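PDB 3MFQ: high-affinity zinc uptake system protein znuA from Streptococcus suis, which probably serves as the metal-binding receptor of an ABC transporter, capturing zinc and related metal ions outside the membrane for uptake into the cell. Local coordinates for residues D146-H149 / A150-K154. Numbering follows the deposited sequence.
Sequences DDLH and AWVEK
Val152 N donates to Leu148 O at 2.9 Å in the alpha helix 131-156, consistent with the long linking helix that spans the two lobes in metal-binding receptors of this family. The same i to i+4 pattern joins Trp151 N to Asp147 O at 3.0 Å and Glu153 N to His149 O at 3.2 Å; the bond from Ala150 N to Asp146 O is weak. One flank is polar: the side chains of His149 and Glu153, one turn apart, run side by side in the same direction. With CG anti to N (chi1 -175°), the imidazole of His149 leaves beside its own carbonyl carbon. CG of Glu153 lies 3.3 Å from His149 O, and the bend at chi2 (-74°) sends the carboxylate alongside the ring. NE2 of His149 ends 3.8 Å from OE2 of Glu153, with imidazole and carboxylate planes 60° apart. Tyr180 packs against both residues, its ring meeting the imidazole. Asp146 instead turns to helix 109-123, where OD2 forms a salt bridge with Lys113. The apolar flank carries Leu148, Trp151 and Val152, which pack on helix 266-281, where Lys271 makes a cation-pi contact with the indole, while Leu148 also touches Ile109. Among the three, CD1 of Leu148 lies 4.4 Å from CE3 of Trp151. The side chains of Leu148 and Val152 meet at a slant, CD1 of Leu148 4.1 Å from CG2 of Val152, a methyl that sits in plane at the indole edge.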
loop_
_atom_site.group_PDB
_atom_site.type_symbol
_atom_site.label_atom_id
_atom_site.label_comp_id
_atom_site.label_asym_id
_atom_site.label_seq_id
_atom_site.Cartn_x
_atom_site.Cartn_y
_atom_site.Cartn_z
ATOM N N ASP A 146 11.423 -3.295 12.248
ATOM C CA ASP A 146 11.649 -2.475 13.434
ATOM C C ASP A 146 12.610 -1.330 13.124
ATOM O O ASP A 146 12.296 -0.160 13.351
ATOM C CB ASP A 146 12.211 -3.325 14.576
ATOM C CG ASP A 146 11.257 -4.414 15.018
ATOM O OD1 ASP A 146 11.717 -5.399 15.630
ATOM O OD2 ASP A 146 10.046 -4.287 14.751
ATOM N N ASP A 147 13.785 -1.681 12.611
ATOM C CA ASP A 147 14.788 -0.695 12.228
ATOM C C ASP A 147 14.192 0.302 11.244
ATOM O O ASP A 147 14.466 1.501 11.314
ATOM C CB ASP A 147 16.001 -1.385 11.600
ATOM C CG ASP A 147 16.613 -2.435 12.511
ATOM O OD1 ASP A 147 17.416 -3.254 12.016
ATOM O OD2 ASP A 147 16.292 -2.445 13.718
ATOM N N LEU A 148 13.373 -0.206 10.327
ATOM C CA LEU A 148 12.722 0.625 9.323
ATOM C C LEU A 148 11.869 1.722 9.952
ATOM O O LEU A 148 11.928 2.879 9.536
ATOM C CB LEU A 148 11.865 -0.238 8.395
ATOM C CG LEU A 148 11.021 0.519 7.367
ATOM C CD1 LEU A 148 11.896 1.398 6.488
ATOM C CD2 LEU A 148 10.200 -0.446 6.520
ATOM N N HIS A 149 11.075 1.356 10.953
ATOM C CA HIS A 149 10.201 2.315 11.614
ATOM C C HIS A 149 11.007 3.455 12.222
ATOM O O HIS A 149 10.589 4.611 12.189
ATOM C CB HIS A 149 9.353 1.635 12.689
ATOM C CG HIS A 149 8.340 2.540 13.320
ATOM N ND1 HIS A 149 7.019 2.568 12.927
ATOM C CD2 HIS A 149 8.456 3.454 14.313
ATOM C CE1 HIS A 149 6.364 3.458 13.652
ATOM N NE2 HIS A 149 7.214 4.010 14.500
ATOM N N ALA A 150 12.169 3.123 12.775
ATOM C CA ALA A 150 13.050 4.127 13.356
ATOM C C ALA A 150 13.630 5.021 12.267
ATOM O O ALA A 150 13.827 6.217 12.473
ATOM C CB ALA A 150 14.162 3.461 14.147
ATOM N N TRP A 151 13.895 4.431 11.106
ATOM C CA TRP A 151 14.452 5.162 9.975
ATOM C C TRP A 151 13.468 6.204 9.465
ATOM O O TRP A 151 13.832 7.357 9.236
ATOM C CB TRP A 151 14.811 4.193 8.850
ATOM C CG TRP A 151 15.454 4.839 7.659
ATOM C CD1 TRP A 151 16.791 5.018 7.446
ATOM C CD2 TRP A 151 14.791 5.382 6.512
ATOM N NE1 TRP A 151 17.000 5.641 6.241
ATOM C CE2 TRP A 151 15.788 5.876 5.648
ATOM C CE3 TRP A 151 13.450 5.501 6.132
ATOM C CZ2 TRP A 151 15.488 6.479 4.429
ATOM C CZ3 TRP A 151 13.155 6.098 4.923
ATOM C CH2 TRP A 151 14.167 6.580 4.086
ATOM N N VAL A 152 12.218 5.789 9.285
ATOM C CA VAL A 152 11.176 6.680 8.790
ATOM C C VAL A 152 10.986 7.858 9.732
ATOM O O VAL A 152 10.892 9.005 9.298
ATOM C CB VAL A 152 9.832 5.948 8.642
ATOM C CG1 VAL A 152 8.768 6.904 8.137
ATOM C CG2 VAL A 152 9.978 4.763 7.705
ATOM N N GLU A 153 10.931 7.562 11.027
ATOM C CA GLU A 153 10.788 8.589 12.051
ATOM C C GLU A 153 11.887 9.642 11.956
ATOM O O GLU A 153 11.609 10.826 11.779
ATOM C CB GLU A 153 10.786 7.958 13.447
ATOM C CG GLU A 153 9.479 7.278 13.835
ATOM C CD GLU A 153 8.371 8.270 14.157
ATOM O OE1 GLU A 153 8.579 9.489 13.968
ATOM O OE2 GLU A 153 7.288 7.830 14.602
ATOM N N LYS A 154 13.134 9.205 12.082
ATOM C CA LYS A 154 14.266 10.118 11.998
ATOM C C LYS A 154 14.236 10.867 10.673
ATOM O O LYS A 154 14.582 12.045 10.603
ATOM C CB LYS A 154 15.587 9.356 12.152
ATOM C CG LYS A 154 16.837 10.221 12.013
ATOM C CD LYS A 154 18.081 9.503 12.531
ATOM C CE LYS A 154 17.990 9.229 14.029
ATOM N NZ LYS A 154 19.029 8.266 14.496
#